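Local coordinates for D-aminoacyl-tRNA deacylase 1 (Homo sapiens, PDB 2OKV), which removes D-amino acids, and glycine mischarged on tRNA(Ala), from tRNA as a homodimeric editing enzyme, and may act as an ATPase in DNA replication, at residues K48-R53 against R114-P119; S108-L113 against E120-G125. All coordinates share one frame; numbering follows the deposited sequence.

Contact 1 (K48-R53 against R114-P119); sequences KILNLR and RKTYRP
Thr116, which meets Leu50 across this contact, turns its OG1 back along its own helix to bond the carbonyl oxygen of Gln112, one turn earlier. That bond helps set the rotation of the side chain: CG2 lies anti to the backbone N and is offered to Leu50. Leu50 reaches across from the last turn of helix 39-51 and straddles the C-terminal end of helix 99-116 with its two methyls. Leu50 CD1 presses on Thr116 CG2 at 3.4 Å, closer than methyl groups usually approach, with Thr116 CB behind at 3.7 Å. Leu50 CD2 takes the other neighbour, resting 3.8 Å from Tyr117 CB and equally near Tyr117 CD2, and it approaches the root of the ring obliquely. Chi2 of Leu50 at 177° sets CD1 anti to CA, toward Thr116, while CD2 branches off toward Tyr117. Tyr117 is the residue at which its chain leaves the helical conformation. Its phenol hydroxyl is bonded to the backbone O of Tyr72, far from the leucine, while Met68 and Ile74 pack against both Leu50 and Tyr117. The contact thus joins the C-terminal ends of the two long helices of the deacylase fold against strand 73-78 of the mixed sheet. Just beyond Leu50, Arg53 makes backbone hydrogen bonds to the second subunit. Between the helix ends themselves the chemistry is wholly apolar: cohesion comes from methyl packing and exclusion of water, while the threonine and tyrosine hydroxyls spend their hydrogen bonds on backbone carbonyls outside the interface.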
# COMPACT_ATOMS: atom_id res chain seq x y z
N LYS B 48 -11.89 0.70 -12.72
CA LYS B 48 -10.47 0.34 -12.73
C LYS B 48 -10.16 -0.79 -11.75
O LYS B 48 -9.41 -1.71 -12.10
CB LYS B 48 -9.57 1.54 -12.42
CG LYS B 48 -9.51 2.58 -13.55
CD LYS B 48 -9.19 3.95 -12.97
CE LYS B 48 -7.72 4.26 -12.98
NZ LYS B 48 -7.36 4.97 -14.25
N ILE B 49 -10.72 -0.71 -10.54
CA ILE B 49 -10.47 -1.73 -9.51
C ILE B 49 -10.99 -3.08 -10.00
O ILE B 49 -10.29 -4.09 -9.92
CB ILE B 49 -11.15 -1.36 -8.16
CG1 ILE B 49 -10.40 -0.22 -7.46
CG2 ILE B 49 -11.25 -2.57 -7.21
CD1 ILE B 49 -11.25 0.50 -6.41
N LEU B 50 -12.21 -3.07 -10.54
CA LEU B 50 -12.88 -4.30 -10.93
C LEU B 50 -12.22 -4.96 -12.13
O LEU B 50 -12.27 -6.18 -12.28
CB LEU B 50 -14.36 -4.03 -11.22
CG LEU B 50 -15.22 -3.76 -9.98
CD1 LEU B 50 -16.65 -3.45 -10.39
CD2 LEU B 50 -15.23 -4.95 -9.04
N ASN B 51 -11.59 -4.15 -12.97
CA ASN B 51 -10.96 -4.64 -14.20
C ASN B 51 -9.43 -4.82 -14.15
O ASN B 51 -8.81 -5.31 -15.11
CB ASN B 51 -11.45 -3.77 -15.36
CG ASN B 51 -12.97 -3.91 -15.60
OD1 ASN B 51 -13.43 -4.89 -16.21
ND2 ASN B 51 -13.77 -2.94 -15.08
N LEU B 52 -8.83 -4.46 -13.01
CA LEU B 52 -7.39 -4.55 -12.82
C LEU B 52 -6.89 -6.01 -12.85
O LEU B 52 -7.24 -6.82 -11.98
CB LEU B 52 -7.02 -3.93 -11.47
CG LEU B 52 -5.64 -3.31 -11.15
CD1 LEU B 52 -5.20 -3.69 -9.75
CD2 LEU B 52 -4.57 -3.55 -12.17
N ARG B 53 -6.05 -6.30 -13.83
CA ARG B 53 -5.55 -7.66 -14.08
C ARG B 53 -4.32 -7.99 -13.23
O ARG B 53 -3.17 -7.83 -13.67
CB ARG B 53 -5.19 -7.84 -15.56
CG ARG B 53 -6.35 -7.86 -16.56
CD ARG B 53 -5.78 -7.74 -18.01
NE ARG B 53 -6.40 -8.68 -18.94
CZ ARG B 53 -5.73 -9.51 -19.75
NH1 ARG B 53 -4.40 -9.54 -19.77
NH2 ARG B 53 -6.41 -10.33 -20.55
N ARG B 114 -20.53 -2.79 -5.34
CA ARG B 114 -21.43 -3.93 -5.14
C ARG B 114 -22.42 -4.14 -6.29
O ARG B 114 -22.66 -5.28 -6.70
CB ARG B 114 -22.22 -3.79 -3.85
CG ARG B 114 -21.38 -3.81 -2.60
CD ARG B 114 -22.32 -4.02 -1.42
NE ARG B 114 -22.09 -3.09 -0.32
CZ ARG B 114 -21.25 -3.30 0.69
NH1 ARG B 114 -20.53 -4.42 0.75
NH2 ARG B 114 -21.14 -2.38 1.63
N LYS B 115 -22.99 -3.06 -6.82
CA LYS B 115 -23.96 -3.22 -7.90
C LYS B 115 -23.31 -3.59 -9.25
O LYS B 115 -23.95 -4.22 -10.09
CB LYS B 115 -24.89 -2.00 -8.01
CG LYS B 115 -24.50 -0.92 -9.01
CD LYS B 115 -25.69 0.01 -9.22
CE LYS B 115 -25.28 1.43 -9.58
NZ LYS B 115 -26.39 2.36 -9.22
N THR B 116 -22.05 -3.19 -9.43
CA THR B 116 -21.30 -3.50 -10.66
C THR B 116 -20.71 -4.91 -10.62
O THR B 116 -20.50 -5.53 -11.67
CB THR B 116 -20.16 -2.45 -10.91
OG1 THR B 116 -20.74 -1.15 -10.99
CG2 THR B 116 -19.39 -2.73 -12.22
N TYR B 117 -20.40 -5.38 -9.41
CA TYR B 117 -19.85 -6.72 -9.18
C TYR B 117 -20.88 -7.58 -8.43
O TYR B 117 -22.04 -7.64 -8.84
CB TYR B 117 -18.53 -6.62 -8.41
CG TYR B 117 -17.72 -7.91 -8.29
CD1 TYR B 117 -17.96 -9.02 -9.12
CD2 TYR B 117 -16.70 -7.99 -7.34
CE1 TYR B 117 -17.18 -10.21 -8.99
CE2 TYR B 117 -15.93 -9.15 -7.21
CZ TYR B 117 -16.17 -10.24 -8.03
OH TYR B 117 -15.39 -11.36 -7.87
N ARG B 118 -20.46 -8.23 -7.35
CA ARG B 118 -21.37 -9.01 -6.51
C ARG B 118 -21.27 -8.50 -5.06
O ARG B 118 -20.18 -8.45 -4.50
CB ARG B 118 -21.04 -10.50 -6.58
CG ARG B 118 -21.15 -11.11 -7.98
CD ARG B 118 -21.00 -12.63 -7.98
NE ARG B 118 -21.08 -13.17 -9.34
CZ ARG B 118 -22.19 -13.61 -9.93
NH1 ARG B 118 -22.15 -14.08 -11.18
NH2 ARG B 118 -23.36 -13.58 -9.28
N PRO B 119 -22.42 -8.13 -4.45
CA PRO B 119 -22.41 -7.54 -3.11
C PRO B 119 -21.72 -8.42 -2.07
O PRO B 119 -20.98 -7.92 -1.22
CB PRO B 119 -23.90 -7.40 -2.78
CG PRO B 119 -24.58 -7.37 -4.11
CD PRO B 119 -23.79 -8.28 -4.98

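Contact 2 (S108-L113 against E120-G125); sequences SFLEQL and ELIKDG
Leu110 and Leu113 of helix 99-116 face Ile122 and Asp124 of strand 122-124, the returning half of a beta-alpha-beta crossover that starts from strand 73-78, the parallel neighbour of 122-124 in the mixed sheet. The helix segment runs nearly antiparallel to the strand (163°), and the axes of these short segments approach to 9.6 Å. On the buried side Ile122 fits against both leucines. Ile122 CG2 stands 4.0 Å from Leu110 CD2, and Ile122 CD1 meets Leu113 CD1 at the same separation; chi1 of -52° places CG2 anti to the backbone N, where it meets Leu110, while CG1 carries CD1 to Leu113. Cys76 of strand 73-78 supports both leucines from the sheet. The solvent side is looser: Glu111 points outward from the helix, exposed and making no contact with 120-125. Lys123, on the other face of the strand, packs toward strand 18-23, and its NZ forms a salt bridge with Glu73 and a hydrogen bond to the carbonyl of Ala22. Asp124 stands at the margin of the buried side, its side chain about 10 Å from that of the magnesium-binding Cys28. Its OD1 is hydrogen-bonded to Tyr106 OH, from helix 99-116, one turn before Leu110, which helps to position the carboxylate. Leu110 CD1 lies over the flat face of this carboxylate, 3.4 Å from Asp124 CG and 3.3 Å from Asp124 OD2.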
# COMPACT_ATOMS: atom_id res chain seq x y z
N SER B 108 -21.43 5.57 -0.96
CA SER B 108 -21.89 5.54 -2.36
C SER B 108 -20.92 4.75 -3.26
O SER B 108 -21.34 4.00 -4.16
CB SER B 108 -22.08 6.95 -2.91
OG SER B 108 -23.16 7.63 -2.26
N PHE B 109 -19.62 4.94 -3.01
CA PHE B 109 -18.57 4.24 -3.74
C PHE B 109 -18.68 2.73 -3.55
O PHE B 109 -18.62 1.96 -4.53
CB PHE B 109 -17.19 4.73 -3.27
CG PHE B 109 -16.07 3.92 -3.80
CD1 PHE B 109 -15.47 4.25 -5.02
CD2 PHE B 109 -15.62 2.80 -3.10
CE1 PHE B 109 -14.44 3.49 -5.53
CE2 PHE B 109 -14.60 2.01 -3.62
CZ PHE B 109 -14.01 2.36 -4.85
N LEU B 110 -18.84 2.30 -2.30
CA LEU B 110 -19.00 0.87 -1.99
C LEU B 110 -20.24 0.30 -2.64
O LEU B 110 -20.24 -0.84 -3.10
CB LEU B 110 -19.08 0.62 -0.49
CG LEU B 110 -17.81 0.45 0.31
CD1 LEU B 110 -18.26 0.12 1.71
CD2 LEU B 110 -16.88 -0.65 -0.22
N GLU B 111 -21.30 1.10 -2.67
CA GLU B 111 -22.55 0.68 -3.30
C GLU B 111 -22.43 0.51 -4.83
O GLU B 111 -23.05 -0.41 -5.39
CB GLU B 111 -23.71 1.61 -2.89
CG GLU B 111 -25.11 1.15 -3.30
CD GLU B 111 -25.56 -0.18 -2.67
OE1 GLU B 111 -24.91 -0.71 -1.75
OE2 GLU B 111 -26.59 -0.71 -3.13
N GLN B 112 -21.65 1.37 -5.50
CA GLN B 112 -21.43 1.22 -6.96
C GLN B 112 -20.63 -0.05 -7.23
O GLN B 112 -20.90 -0.78 -8.17
CB GLN B 112 -20.70 2.42 -7.60
CG GLN B 112 -21.37 3.06 -8.89
CD GLN B 112 -21.48 2.16 -10.14
OE1 GLN B 112 -22.08 1.08 -10.10
NE2 GLN B 112 -20.96 2.65 -11.27
N LEU B 113 -19.61 -0.28 -6.39
CA LEU B 113 -18.80 -1.49 -6.44
C LEU B 113 -19.65 -2.75 -6.34
O LEU B 113 -19.48 -3.67 -7.13
CB LEU B 113 -17.78 -1.49 -5.30
CG LEU B 113 -16.27 -1.38 -5.47
CD1 LEU B 113 -15.62 -1.95 -4.22
CD2 LEU B 113 -15.68 -2.04 -6.70
N GLU B 120 -21.95 -9.74 -2.15
CA GLU B 120 -21.45 -10.68 -1.14
C GLU B 120 -19.95 -10.87 -1.16
O GLU B 120 -19.37 -11.39 -0.19
CB GLU B 120 -22.16 -12.04 -1.28
CG GLU B 120 -21.74 -12.86 -2.50
CD GLU B 120 -22.47 -12.49 -3.78
OE1 GLU B 120 -23.34 -11.59 -3.76
OE2 GLU B 120 -22.17 -13.11 -4.83
N LEU B 121 -19.31 -10.47 -2.26
CA LEU B 121 -17.86 -10.58 -2.41
C LEU B 121 -17.13 -9.27 -2.10
O LEU B 121 -15.90 -9.18 -2.25
CB LEU B 121 -17.52 -11.06 -3.82
CG LEU B 121 -18.17 -12.38 -4.26
CD1 LEU B 121 -17.90 -12.62 -5.74
CD2 LEU B 121 -17.64 -13.55 -3.42
N ILE B 122 -17.88 -8.27 -1.67
CA ILE B 122 -17.32 -6.97 -1.29
C ILE B 122 -17.48 -6.79 0.21
O ILE B 122 -18.60 -6.82 0.72
CB ILE B 122 -18.06 -5.77 -2.02
CG1 ILE B 122 -18.13 -5.95 -3.55
CG2 ILE B 122 -17.48 -4.41 -1.58
CD1 ILE B 122 -16.87 -5.79 -4.29
N LYS B 123 -16.35 -6.61 0.90
CA LYS B 123 -16.29 -6.37 2.34
C LYS B 123 -15.67 -5.00 2.65
O LYS B 123 -14.89 -4.45 1.86
CB LYS B 123 -15.47 -7.47 3.04
CG LYS B 123 -16.23 -8.76 3.36
CD LYS B 123 -16.57 -9.59 2.11
CE LYS B 123 -17.42 -10.83 2.46
NZ LYS B 123 -16.56 -11.89 3.07
N ASP B 124 -16.00 -4.47 3.82
CA ASP B 124 -15.62 -3.13 4.21
C ASP B 124 -14.94 -3.16 5.58
O ASP B 124 -15.14 -4.10 6.37
CB ASP B 124 -16.89 -2.26 4.26
CG ASP B 124 -16.61 -0.78 4.53
OD1 ASP B 124 -15.47 -0.29 4.32
OD2 ASP B 124 -17.56 -0.10 4.94
N GLY B 125 -14.15 -2.13 5.86
CA GLY B 125 -13.73 -1.87 7.23
C GLY B 125 -14.88 -1.19 7.95
O GLY B 125 -16.05 -1.35 7.58

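From the N terminus the chain first lays down 48-53 at the end of helix 39-51. It then passes through strand 73-78 before entering helix 99-116, where 108-113 supplies the first half of contact 2. The next residues, 114-119, close the long, 60-residue loop of contact 1, and 120-125 closes the much shorter one of contact 2. The segments therefore alternate, and the two contacts cross rather than nest. They share helix 99-116, which contact 1 ties to its neighbouring helix and contact 2 to the edge strand of the sheet. Tyr117 CD2 lies 3.8 Å from Ile122 CD1, and Leu50 packs on Leu113, so the two contacts adjoin.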